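Local coordinates for vaginolysin (Gardnerella vaginalis, PDB 5IMY), which is a toxin of the cholesterol-dependent cytolysin family that probably binds cholesterol in host membranes and lyses cells by forming pores, at residues 77-81 / 212-216; 71-77 / 360-366; 439-445 / 457-463; 394-400 / 413-419. All blocks are in the same frame, centred on the assembly; numbering follows the deposited sequence.

Contact 1 (77-81 / 212-216); sequences SNLSV and VNFKQ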
# COMPACT_ATOMS: atom_id res chain seq x y z
N SER A 77 35.44 2.55 0.98
CA SER A 77 36.87 2.82 0.98
C SER A 77 37.55 2.28 -0.27
O SER A 77 38.78 2.35 -0.38
CB SER A 77 37.53 2.22 2.23
OG SER A 77 37.62 0.81 2.11
N ASN A 78 36.78 1.76 -1.21
CA ASN A 78 37.30 1.09 -2.40
C ASN A 78 37.00 2.00 -3.60
O ASN A 78 35.96 1.87 -4.24
CB ASN A 78 36.67 -0.29 -2.56
CG ASN A 78 37.36 -1.14 -3.60
OD1 ASN A 78 36.89 -1.25 -4.73
ND2 ASN A 78 38.48 -1.74 -3.23
N LEU A 79 37.92 2.91 -3.89
CA LEU A 79 37.72 3.91 -4.93
C LEU A 79 38.15 3.36 -6.29
O LEU A 79 39.11 2.60 -6.40
CB LEU A 79 38.51 5.18 -4.62
CG LEU A 79 38.03 6.00 -3.43
CD1 LEU A 79 38.53 5.42 -2.11
CD2 LEU A 79 38.46 7.46 -3.57
N SER A 80 37.42 3.78 -7.32
CA SER A 80 37.67 3.30 -8.67
C SER A 80 38.88 3.99 -9.28
O SER A 80 39.14 5.17 -9.04
CB SER A 80 36.45 3.52 -9.56
OG SER A 80 35.36 2.72 -9.15
N VAL A 81 39.62 3.23 -10.09
CA VAL A 81 40.72 3.76 -10.89
C VAL A 81 40.19 4.04 -12.29
O VAL A 81 39.49 3.20 -12.87
CB VAL A 81 41.90 2.78 -10.93
CG1 VAL A 81 42.99 3.28 -11.87
CG2 VAL A 81 42.47 2.59 -9.53
N VAL A 212 25.14 -1.94 -12.54
CA VAL A 212 25.95 -2.82 -11.72
C VAL A 212 27.41 -2.64 -12.11
O VAL A 212 27.76 -2.73 -13.29
CB VAL A 212 25.53 -4.29 -11.88
CG1 VAL A 212 26.36 -5.19 -10.97
CG2 VAL A 212 24.05 -4.45 -11.57
N ASN A 213 28.26 -2.39 -11.11
CA ASN A 213 29.70 -2.30 -11.30
C ASN A 213 30.32 -3.64 -10.90
O ASN A 213 30.18 -4.07 -9.76
CB ASN A 213 30.29 -1.17 -10.46
CG ASN A 213 31.77 -0.95 -10.71
OD1 ASN A 213 32.28 -1.24 -11.79
ND2 ASN A 213 32.47 -0.44 -9.70
N PHE A 214 30.98 -4.30 -11.85
CA PHE A 214 31.65 -5.57 -11.60
C PHE A 214 33.15 -5.33 -11.49
O PHE A 214 33.75 -4.72 -12.38
CB PHE A 214 31.36 -6.59 -12.70
CG PHE A 214 29.98 -7.16 -12.66
CD1 PHE A 214 29.67 -8.19 -11.79
CD2 PHE A 214 28.99 -6.66 -13.49
CE1 PHE A 214 28.40 -8.72 -11.75
CE2 PHE A 214 27.71 -7.19 -13.45
CZ PHE A 214 27.41 -8.22 -12.58
N LYS A 215 33.74 -5.82 -10.41
CA LYS A 215 35.18 -5.73 -10.19
C LYS A 215 35.73 -7.14 -9.98
O LYS A 215 35.34 -7.83 -9.03
CB LYS A 215 35.51 -4.85 -8.98
CG LYS A 215 35.63 -3.38 -9.33
CD LYS A 215 35.73 -2.51 -8.08
CE LYS A 215 35.91 -1.06 -8.45
NZ LYS A 215 35.70 -0.15 -7.29
N GLN A 216 36.62 -7.56 -10.88
CA GLN A 216 37.31 -8.84 -10.77
C GLN A 216 38.76 -8.55 -10.42
O GLN A 216 39.52 -8.02 -11.24
CB GLN A 216 37.20 -9.62 -12.08
CG GLN A 216 35.78 -9.68 -12.63
CD GLN A 216 35.63 -10.69 -13.74
OE1 GLN A 216 35.74 -10.36 -14.92
NE2 GLN A 216 35.36 -11.94 -13.38

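Contact 2 (71-77 / 360-366); sequences NITNTTS and VATLQSN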
# COMPACT_ATOMS: atom_id res chain seq x y z
N ASN A 71 16.33 8.82 -0.17
CA ASN A 71 17.70 9.27 0.03
C ASN A 71 18.62 8.06 -0.03
O ASN A 71 18.28 6.99 0.48
CB ASN A 71 17.86 9.99 1.37
CG ASN A 71 19.31 10.09 1.81
OD1 ASN A 71 20.00 11.05 1.48
ND2 ASN A 71 19.78 9.09 2.55
N ILE A 72 19.77 8.23 -0.67
CA ILE A 72 20.81 7.21 -0.71
C ILE A 72 22.02 7.75 0.03
O ILE A 72 22.45 8.88 -0.20
CB ILE A 72 21.18 6.82 -2.15
CG1 ILE A 72 22.19 5.66 -2.14
CG2 ILE A 72 21.69 8.05 -2.94
CD1 ILE A 72 23.31 5.75 -3.15
N THR A 73 22.56 6.94 0.94
CA THR A 73 23.82 7.22 1.61
C THR A 73 24.75 6.05 1.38
O THR A 73 24.37 4.89 1.59
CB THR A 73 23.62 7.45 3.12
OG1 THR A 73 22.59 8.42 3.33
CG2 THR A 73 24.92 7.95 3.76
N ASN A 74 25.97 6.34 0.94
CA ASN A 74 26.94 5.30 0.62
C ASN A 74 28.27 5.63 1.28
O ASN A 74 28.74 6.77 1.21
CB ASN A 74 27.12 5.16 -0.89
CG ASN A 74 27.84 3.88 -1.28
OD1 ASN A 74 27.74 2.87 -0.58
ND2 ASN A 74 28.57 3.92 -2.38
N THR A 75 28.87 4.62 1.91
CA THR A 75 30.18 4.76 2.54
C THR A 75 31.06 3.64 2.01
O THR A 75 30.73 2.46 2.16
CB THR A 75 30.08 4.68 4.06
OG1 THR A 75 29.21 5.72 4.54
CG2 THR A 75 31.45 4.84 4.71
N THR A 76 32.18 4.01 1.38
CA THR A 76 33.09 3.04 0.80
C THR A 76 34.52 3.51 0.96
O THR A 76 34.79 4.71 1.06
CB THR A 76 32.78 2.80 -0.69
OG1 THR A 76 33.66 1.80 -1.22
CG2 THR A 76 32.93 4.09 -1.49
N SER A 77 35.44 2.55 0.98
CA SER A 77 36.87 2.82 0.98
C SER A 77 37.55 2.28 -0.27
O SER A 77 38.78 2.35 -0.38
CB SER A 77 37.53 2.22 2.23
OG SER A 77 37.62 0.81 2.11
N VAL A 360 42.23 2.83 7.56
CA VAL A 360 41.58 2.96 6.26
C VAL A 360 40.56 4.08 6.32
O VAL A 360 39.78 4.20 7.27
CB VAL A 360 40.93 1.62 5.86
CG1 VAL A 360 40.20 1.76 4.53
CG2 VAL A 360 41.98 0.52 5.79
N ALA A 361 40.56 4.92 5.28
CA ALA A 361 39.65 6.06 5.20
C ALA A 361 38.46 5.71 4.32
O ALA A 361 38.61 5.03 3.29
CB ALA A 361 40.37 7.29 4.64
N THR A 362 37.28 6.18 4.72
CA THR A 362 36.05 5.92 3.99
C THR A 362 35.46 7.23 3.49
O THR A 362 35.59 8.28 4.14
CB THR A 362 35.02 5.20 4.87
OG1 THR A 362 34.71 6.00 6.01
CG2 THR A 362 35.55 3.85 5.32
N LEU A 363 34.82 7.17 2.33
CA LEU A 363 34.16 8.32 1.72
C LEU A 363 32.65 8.15 1.84
O LEU A 363 32.10 7.14 1.37
CB LEU A 363 34.57 8.49 0.26
CG LEU A 363 35.89 9.21 0.02
CD1 LEU A 363 37.07 8.35 0.45
CD2 LEU A 363 36.03 9.63 -1.44
N GLN A 364 32.00 9.12 2.46
CA GLN A 364 30.55 9.12 2.62
C GLN A 364 29.94 10.00 1.54
O GLN A 364 30.31 11.18 1.41
CB GLN A 364 30.14 9.60 4.01
CG GLN A 364 28.65 9.88 4.17
CD GLN A 364 28.27 10.20 5.60
OE1 GLN A 364 28.43 9.37 6.50
NE2 GLN A 364 27.77 11.41 5.82
N SER A 365 29.02 9.44 0.76
CA SER A 365 28.30 10.18 -0.27
C SER A 365 26.81 9.95 -0.07
O SER A 365 26.38 8.81 0.10
CB SER A 365 28.73 9.75 -1.67
OG SER A 365 30.10 10.04 -1.89
N ASN A 366 26.04 11.03 -0.09
CA ASN A 366 24.60 10.93 0.03
C ASN A 366 23.93 11.96 -0.86
O ASN A 366 24.50 13.02 -1.14
CB ASN A 366 24.13 11.10 1.48
CG ASN A 366 24.13 12.55 1.93
OD1 ASN A 366 25.05 13.31 1.62
ND2 ASN A 366 23.10 12.93 2.67
O HOH W 1 39.91 4.81 0.63

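Contact 3 (439-445 / 457-463); sequences NLRIKLV and TVYDRSD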
# COMPACT_ATOMS: atom_id res chain seq x y z
N ASN A 439 -7.96 -15.65 -5.25
CA ASN A 439 -8.77 -16.74 -4.71
C ASN A 439 -10.11 -16.85 -5.42
O ASN A 439 -11.18 -16.82 -4.81
CB ASN A 439 -8.96 -16.55 -3.20
CG ASN A 439 -7.65 -16.31 -2.48
OD1 ASN A 439 -6.72 -17.11 -2.58
ND2 ASN A 439 -7.55 -15.19 -1.77
N LEU A 440 -10.05 -16.98 -6.75
CA LEU A 440 -11.26 -17.16 -7.54
C LEU A 440 -11.92 -18.49 -7.20
O LEU A 440 -11.24 -19.51 -7.04
CB LEU A 440 -10.92 -17.09 -9.03
CG LEU A 440 -12.09 -17.05 -10.02
CD1 LEU A 440 -12.82 -15.71 -9.97
CD2 LEU A 440 -11.60 -17.34 -11.43
N ARG A 441 -13.25 -18.48 -7.10
CA ARG A 441 -14.03 -19.66 -6.74
C ARG A 441 -15.12 -19.87 -7.78
O ARG A 441 -15.67 -18.90 -8.31
CB ARG A 441 -14.66 -19.49 -5.35
CG ARG A 441 -14.26 -20.56 -4.36
CD ARG A 441 -14.69 -20.18 -2.95
NE ARG A 441 -13.65 -20.50 -1.97
CZ ARG A 441 -13.52 -21.67 -1.36
NH1 ARG A 441 -14.36 -22.66 -1.61
NH2 ARG A 441 -12.53 -21.85 -0.49
N ILE A 442 -15.43 -21.13 -8.08
CA ILE A 442 -16.44 -21.46 -9.08
C ILE A 442 -17.13 -22.76 -8.68
O ILE A 442 -16.48 -23.77 -8.39
CB ILE A 442 -15.83 -21.60 -10.49
CG1 ILE A 442 -15.12 -20.31 -10.91
CG2 ILE A 442 -16.93 -21.94 -11.50
CD1 ILE A 442 -14.37 -20.40 -12.22
N LYS A 443 -18.47 -22.73 -8.66
CA LYS A 443 -19.29 -23.91 -8.39
C LYS A 443 -20.51 -23.86 -9.31
O LYS A 443 -21.05 -22.78 -9.57
CB LYS A 443 -19.73 -23.95 -6.92
CG LYS A 443 -20.24 -25.31 -6.45
CD LYS A 443 -20.46 -25.33 -4.94
CE LYS A 443 -21.91 -25.03 -4.57
NZ LYS A 443 -22.07 -24.71 -3.13
N LEU A 444 -20.94 -25.03 -9.80
CA LEU A 444 -21.97 -25.10 -10.83
C LEU A 444 -23.29 -25.66 -10.32
O LEU A 444 -24.30 -24.96 -10.35
CB LEU A 444 -21.46 -25.92 -12.02
CG LEU A 444 -22.43 -26.18 -13.18
CD1 LEU A 444 -23.17 -24.93 -13.57
CD2 LEU A 444 -21.69 -26.73 -14.38
N VAL A 445 -23.32 -26.92 -9.88
CA VAL A 445 -24.52 -27.60 -9.39
C VAL A 445 -25.65 -27.58 -10.43
O VAL A 445 -25.81 -26.62 -11.18
CB VAL A 445 -25.00 -27.02 -8.04
CG1 VAL A 445 -23.82 -26.76 -7.11
CG2 VAL A 445 -25.88 -25.76 -8.18
N THR A 457 -23.93 -31.33 -7.33
CA THR A 457 -22.76 -30.51 -7.60
C THR A 457 -21.99 -31.06 -8.79
O THR A 457 -21.50 -32.19 -8.76
CB THR A 457 -21.85 -30.44 -6.37
OG1 THR A 457 -22.56 -29.84 -5.28
CG2 THR A 457 -20.60 -29.62 -6.67
N VAL A 458 -21.88 -30.24 -9.84
CA VAL A 458 -20.93 -30.45 -10.92
C VAL A 458 -19.82 -29.42 -10.75
O VAL A 458 -20.11 -28.25 -10.49
CB VAL A 458 -21.60 -30.31 -12.30
CG1 VAL A 458 -20.70 -30.87 -13.40
CG2 VAL A 458 -22.96 -30.99 -12.32
N TYR A 459 -18.57 -29.86 -10.85
CA TYR A 459 -17.44 -28.94 -10.86
C TYR A 459 -17.45 -27.98 -9.67
O TYR A 459 -18.16 -26.97 -9.69
CB TYR A 459 -17.44 -28.13 -12.17
CG TYR A 459 -16.27 -27.20 -12.31
CD1 TYR A 459 -15.12 -27.59 -12.98
CD2 TYR A 459 -16.30 -25.92 -11.77
CE1 TYR A 459 -14.04 -26.74 -13.12
CE2 TYR A 459 -15.23 -25.06 -11.90
CZ TYR A 459 -14.10 -25.48 -12.57
OH TYR A 459 -13.04 -24.62 -12.70
N ASP A 460 -16.65 -28.27 -8.65
CA ASP A 460 -16.45 -27.37 -7.52
C ASP A 460 -14.95 -27.17 -7.34
O ASP A 460 -14.24 -28.10 -6.96
CB ASP A 460 -17.08 -27.92 -6.24
CG ASP A 460 -17.08 -26.92 -5.10
OD1 ASP A 460 -16.43 -25.86 -5.24
OD2 ASP A 460 -17.73 -27.19 -4.07
N ARG A 461 -14.47 -25.96 -7.62
CA ARG A 461 -13.05 -25.66 -7.55
C ARG A 461 -12.83 -24.29 -6.92
O ARG A 461 -13.63 -23.37 -7.08
CB ARG A 461 -12.40 -25.71 -8.94
CG ARG A 461 -11.54 -26.94 -9.16
CD ARG A 461 -11.40 -27.31 -10.62
NE ARG A 461 -10.26 -26.67 -11.26
CZ ARG A 461 -9.00 -27.05 -11.11
NH1 ARG A 461 -8.70 -28.08 -10.32
NH2 ARG A 461 -8.02 -26.41 -11.74
N SER A 462 -11.71 -24.18 -6.19
CA SER A 462 -11.39 -22.98 -5.44
C SER A 462 -9.90 -22.68 -5.58
O SER A 462 -9.14 -23.47 -6.15
CB SER A 462 -11.75 -23.14 -3.95
OG SER A 462 -11.01 -24.20 -3.37
N ASP A 463 -9.50 -21.52 -5.05
CA ASP A 463 -8.10 -21.12 -5.02
C ASP A 463 -7.39 -21.42 -6.33
O ASP A 463 -6.24 -21.87 -6.32
CB ASP A 463 -7.38 -21.81 -3.86
CG ASP A 463 -7.62 -21.14 -2.53
OD1 ASP A 463 -7.53 -19.89 -2.47
OD2 ASP A 463 -7.90 -21.85 -1.54
O HOH W 2 -10.96 -19.55 -3.58
O HOH W 3 -21.86 -27.55 -2.76

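Contact 4 (394-400 / 413-419); sequences YYIYWDE and SRAWEGN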
# COMPACT_ATOMS: atom_id res chain seq x y z
N TYR A 394 -24.79 -20.89 -10.93
CA TYR A 394 -23.38 -20.63 -10.74
C TYR A 394 -23.17 -19.94 -9.40
O TYR A 394 -24.00 -19.16 -8.94
CB TYR A 394 -22.79 -19.76 -11.87
CG TYR A 394 -22.63 -20.49 -13.19
CD1 TYR A 394 -21.56 -21.35 -13.41
CD2 TYR A 394 -23.55 -20.31 -14.22
CE1 TYR A 394 -21.41 -22.01 -14.61
CE2 TYR A 394 -23.40 -20.98 -15.43
CZ TYR A 394 -22.33 -21.82 -15.62
OH TYR A 394 -22.18 -22.48 -16.82
N TYR A 395 -22.05 -20.27 -8.76
CA TYR A 395 -21.63 -19.63 -7.51
C TYR A 395 -20.15 -19.30 -7.64
O TYR A 395 -19.29 -20.18 -7.53
CB TYR A 395 -21.91 -20.52 -6.31
CG TYR A 395 -23.38 -20.78 -6.08
CD1 TYR A 395 -24.16 -19.87 -5.37
CD2 TYR A 395 -23.99 -21.92 -6.57
CE1 TYR A 395 -25.50 -20.10 -5.16
CE2 TYR A 395 -25.33 -22.16 -6.36
CZ TYR A 395 -26.08 -21.24 -5.66
OH TYR A 395 -27.42 -21.48 -5.45
N ILE A 396 -19.85 -18.02 -7.89
CA ILE A 396 -18.50 -17.57 -8.18
C ILE A 396 -18.16 -16.44 -7.20
O ILE A 396 -18.90 -15.45 -7.12
CB ILE A 396 -18.35 -17.10 -9.63
CG1 ILE A 396 -18.57 -18.28 -10.58
CG2 ILE A 396 -16.99 -16.45 -9.87
CD1 ILE A 396 -18.65 -17.91 -12.05
N TYR A 397 -17.06 -16.60 -6.48
CA TYR A 397 -16.58 -15.59 -5.54
C TYR A 397 -15.10 -15.36 -5.76
O TYR A 397 -14.39 -16.19 -6.32
CB TYR A 397 -16.82 -16.01 -4.08
CG TYR A 397 -18.19 -16.59 -3.81
CD1 TYR A 397 -19.20 -15.81 -3.25
CD2 TYR A 397 -18.47 -17.92 -4.09
CE1 TYR A 397 -20.45 -16.34 -3.00
CE2 TYR A 397 -19.72 -18.45 -3.84
CZ TYR A 397 -20.70 -17.66 -3.29
OH TYR A 397 -21.94 -18.19 -3.04
N TRP A 398 -14.63 -14.20 -5.30
CA TRP A 398 -13.21 -13.87 -5.35
C TRP A 398 -12.94 -12.77 -4.34
O TRP A 398 -13.86 -12.11 -3.85
CB TRP A 398 -12.78 -13.46 -6.76
CG TRP A 398 -13.38 -12.17 -7.23
CD1 TRP A 398 -12.85 -10.92 -7.10
CD2 TRP A 398 -14.63 -12.00 -7.92
NE1 TRP A 398 -13.68 -9.99 -7.66
CE2 TRP A 398 -14.78 -10.62 -8.17
CE3 TRP A 398 -15.62 -12.88 -8.34
CZ2 TRP A 398 -15.90 -10.11 -8.82
CZ3 TRP A 398 -16.73 -12.37 -8.99
CH2 TRP A 398 -16.86 -10.99 -9.23
N ASP A 399 -11.66 -12.57 -4.04
CA ASP A 399 -11.22 -11.62 -3.03
C ASP A 399 -10.51 -10.44 -3.67
O ASP A 399 -9.78 -10.60 -4.65
CB ASP A 399 -10.29 -12.30 -2.02
CG ASP A 399 -10.99 -13.35 -1.19
OD1 ASP A 399 -12.16 -13.12 -0.80
OD2 ASP A 399 -10.39 -14.41 -0.93
N GLU A 400 -10.74 -9.25 -3.11
CA GLU A 400 -10.09 -8.02 -3.55
C GLU A 400 -9.26 -7.49 -2.39
O GLU A 400 -9.80 -6.94 -1.43
CB GLU A 400 -11.12 -7.00 -4.03
CG GLU A 400 -11.44 -7.10 -5.51
CD GLU A 400 -12.75 -6.43 -5.88
OE1 GLU A 400 -13.23 -5.58 -5.09
OE2 GLU A 400 -13.31 -6.76 -6.95
N SER A 413 -14.56 -9.41 -0.06
CA SER A 413 -14.99 -10.48 -0.95
C SER A 413 -16.05 -9.96 -1.91
O SER A 413 -16.71 -8.94 -1.68
CB SER A 413 -15.55 -11.66 -0.15
OG SER A 413 -15.94 -12.72 -1.00
N ARG A 414 -16.21 -10.68 -3.02
CA ARG A 414 -17.15 -10.31 -4.06
C ARG A 414 -17.92 -11.54 -4.51
O ARG A 414 -17.53 -12.68 -4.24
CB ARG A 414 -16.44 -9.68 -5.27
CG ARG A 414 -15.80 -8.34 -4.97
CD ARG A 414 -16.79 -7.20 -5.18
NE ARG A 414 -16.19 -5.91 -4.85
CZ ARG A 414 -16.87 -4.77 -4.76
NH1 ARG A 414 -18.18 -4.75 -4.98
NH2 ARG A 414 -16.24 -3.65 -4.46
N ALA A 415 -19.03 -11.29 -5.20
CA ALA A 415 -19.85 -12.36 -5.77
C ALA A 415 -20.30 -11.95 -7.16
O ALA A 415 -20.69 -10.80 -7.38
CB ALA A 415 -21.06 -12.66 -4.89
N TRP A 416 -20.23 -12.89 -8.09
CA TRP A 416 -20.74 -12.67 -9.44
C TRP A 416 -22.21 -12.28 -9.38
O TRP A 416 -23.02 -12.97 -8.76
CB TRP A 416 -20.53 -13.95 -10.26
CG TRP A 416 -21.20 -14.02 -11.61
CD1 TRP A 416 -21.85 -15.10 -12.14
CD2 TRP A 416 -21.26 -12.99 -12.61
NE1 TRP A 416 -22.31 -14.82 -13.39
CE2 TRP A 416 -21.97 -13.53 -13.71
CE3 TRP A 416 -20.80 -11.68 -12.68
CZ2 TRP A 416 -22.23 -12.79 -14.86
CZ3 TRP A 416 -21.05 -10.95 -13.83
CH2 TRP A 416 -21.76 -11.50 -14.90
N GLU A 417 -22.55 -11.14 -10.00
CA GLU A 417 -23.92 -10.63 -9.91
C GLU A 417 -24.93 -11.68 -10.34
O GLU A 417 -26.02 -11.77 -9.78
CB GLU A 417 -24.07 -9.36 -10.76
CG GLU A 417 -24.28 -9.59 -12.26
CD GLU A 417 -24.73 -8.33 -12.98
OE1 GLU A 417 -24.95 -7.30 -12.31
OE2 GLU A 417 -24.88 -8.38 -14.23
N GLY A 418 -24.58 -12.49 -11.34
CA GLY A 418 -25.46 -13.54 -11.81
C GLY A 418 -25.12 -14.88 -11.19
O GLY A 418 -24.87 -15.85 -11.90
N ASN A 419 -25.11 -14.93 -9.86
CA ASN A 419 -24.72 -16.15 -9.16
C ASN A 419 -25.86 -17.16 -9.15
O ASN A 419 -25.99 -17.94 -10.11
CB ASN A 419 -24.25 -15.82 -7.73
CG ASN A 419 -22.76 -16.07 -7.53
OD1 ASN A 419 -22.02 -16.33 -8.48
ND2 ASN A 419 -22.32 -16.00 -6.28

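Contact 1 (77-81 / 212-216)
K215 reaches across from its strand and puts its ammonium group between N78 and S80. The main chains stay well separated, the closest pair of CA atoms being those of S80 and K215 at 9.5 Å, and the contact therefore rests on side chains. Two hydrogen bonds carry it. K215 NZ donates to N78 OD1 over 3.0 Å, with a C=O...N angle of 153° and the donor tilted 19° from the amide carbonyl plane. A second, weak bond runs from K215 NZ to S80 OG at 3.4 Å. Beyond CG the lysine chain is fully extended, which is what lets it bridge this width, and its amide partner comes to meet it from the opposite direction.

Strand 208-223, which supplies K215, is a central member of the large antiparallel sheet characteristic of the cytolysin pore-forming core; strand 79-80 pairs with strand 347-354 of the same sheet through the backbone bonds of L79 with Y350.

Van der Waals contacts are few. K215 CD lies 3.8 Å from N78 OD1, K215 CE lies 3.9 Å from S80 OG, and the lysine also packs on A349. K215 is buried, and the two neutral oxygens probably offset part of the cost of burying the charge. N78 is itself positioned by a hydrogen bond between its backbone N and T76 OG1, and its side chain rests on Q168.

Contact 2 (71-77 / 360-366)
N366, S77 and T75 lose the most surface where strand 71-76 meets strand 363-366. At one end N366 lies alongside T73 and points the same way, its CB 3.6 Å from T73 OG1. The backbone comes close here too: N366 CA makes a CA-H...O contact with I72 O at 3.0 Å.

T75 occupies the middle. Its methyl is anti to the backbone N (chi1 -58° for OG1), which carries CG2 over to T362 CB at 3.6 Å, while OG1 turns toward Q364. T73, T75, Q364 and N366 share one face of the sheet; N74, T76, L363 and S365 share the other.

S77 closes the far end, beyond the regular strand. Its CB packs 3.2 Å from A361 O and 3.6 Å from V360 CG1, and a water donates to both S77 O (2.9 Å) and A361 O (3.0 Å), continuing the pairing where direct bonds stop.

Between these three residues the backbones are joined by two reciprocal pairs of hydrogen bonds, N74 with S365 and T76 with L363; that from N74 N to S365 O measures 2.6 Å. N71 and T73 pack against an acidic side chain of another protein in the assembly, and Q364 against E417 of a second subunit. An angle of 169° between the strand directions confirms antiparallel pairing, here joining strands 62-76 and 363-389, which belong to the long curved sheet by which cytolysins of this family connect their pore-forming core to the C-terminal beta sandwich.

Contact 3 (439-445 / 457-463)
I442 and R461 exchange two nearly straight backbone hydrogen bonds, I442 N to R461 O at 3.0 Å and R461 N to I442 O at 3.1 Å, between strands running antiparallel at 176°. Past them the ladder frays: L444 N is shared weakly between the carbonyls of V458 and Y459. I442 CG2 meets Y459 CE2 obliquely at 3.6 Å, and Y459 OH goes on to bond E485. R441, bent at chi3 (-138°), lays its guanidinium flat on S462, whose CB stands 3.4 Å above the centre of the plane. K443 touches D460 through its aliphatic part, CD to OD2 at 3.4 Å. Its NZ bonds a water, 2.9 Å away, and makes a cation-pi contact with Y395. At the corner N439 and D463 lie side by side, pointing the same way; N439 OD1 comes within 2.9 Å of D463 OD1, both acceptors, with planes 83° apart, while D399 holds N439 ND2.

The eleven linking residues correspond to the tryptophan-rich undecapeptide of the family, so this contact forms its base. K443 and D460 carry opposite charges that do not touch, probably attracting weakly. The nearby N439 oxygen would tend to raise the D463 pKa, which R441 probably offsets.

Contact 4 (394-400 / 413-419)
R414 meets both W398 and E400. Its NE donates to E400 OE1 at 3.0 Å (157° at the hydrogen) within a salt bridge; the nitrogen comes from above the carboxylate plane, whereas the oxygen lies close to the guanidinium plane. R414 CB sits over the face of the W398 indole, 3.8 Å from the centroid of the five-membered ring, a CH-pi contact. A bend in the arginine at chi2 (-87°) leads from there to the carboxylate. In a second cluster N419 OD1 accepts from I396 N at 2.8 Å, and N419 ND2 lies over one face of the Y397 ring, 3.8 Å from CZ, with amide and ring planes 72° apart. Between the clusters, W416 N donates to I396 O at 3.0 Å.

The next shell sets these groups in place. W398 NE1 makes a weak bond to E400 OE2 at 3.3 Å, so tryptophan and arginine both hold the glutamate. The W398 and F433 rings meet edge-to-face. Past A415 the chain leaves the strand, and G418 N settles over the centre of the W416 ring.

Strands 395-403 and 409-415 form a beta hairpin: R414 N donates to W398 O at 2.9 Å, with a weak return bond from W398 N to R414 O. Within this chain 409-415 is the outermost strand of a four-stranded antiparallel sheet in the C-terminal domain. S413 forms backbone hydrogen bonds with another protein of the assembly, whose aromatic ring meets Y397. On its other side strand 395-403 pairs with 440-443, while I396 packs on L382 of strand 363-389 and W416 on I431 of strand 426-433.

Contact 1 lies in the pore-forming core, contact 2 where the long connecting sheet meets it, contacts 3 and 4 in the C-terminal sandwich, with centres about 54 to 57 Å apart between the pairs. Contact 1 is the buried one and relies on a single lysine; the others are partly buried strand pairings built on backbone bonds. Contacts 1 and 2 share S77 and touch where L79 CD2 meets L363 CD2 at 3.9 Å. Contacts 3 and 4 are neighbours in one sheet, joined along strands 395-403 and 440-443. Contact 2 is dominated by threonine, serine and asparagine, contacts 3 and 4 by aromatic and charged groups. Contacts 2, 3 and 4 all reach another protein, contact 4 most extensively.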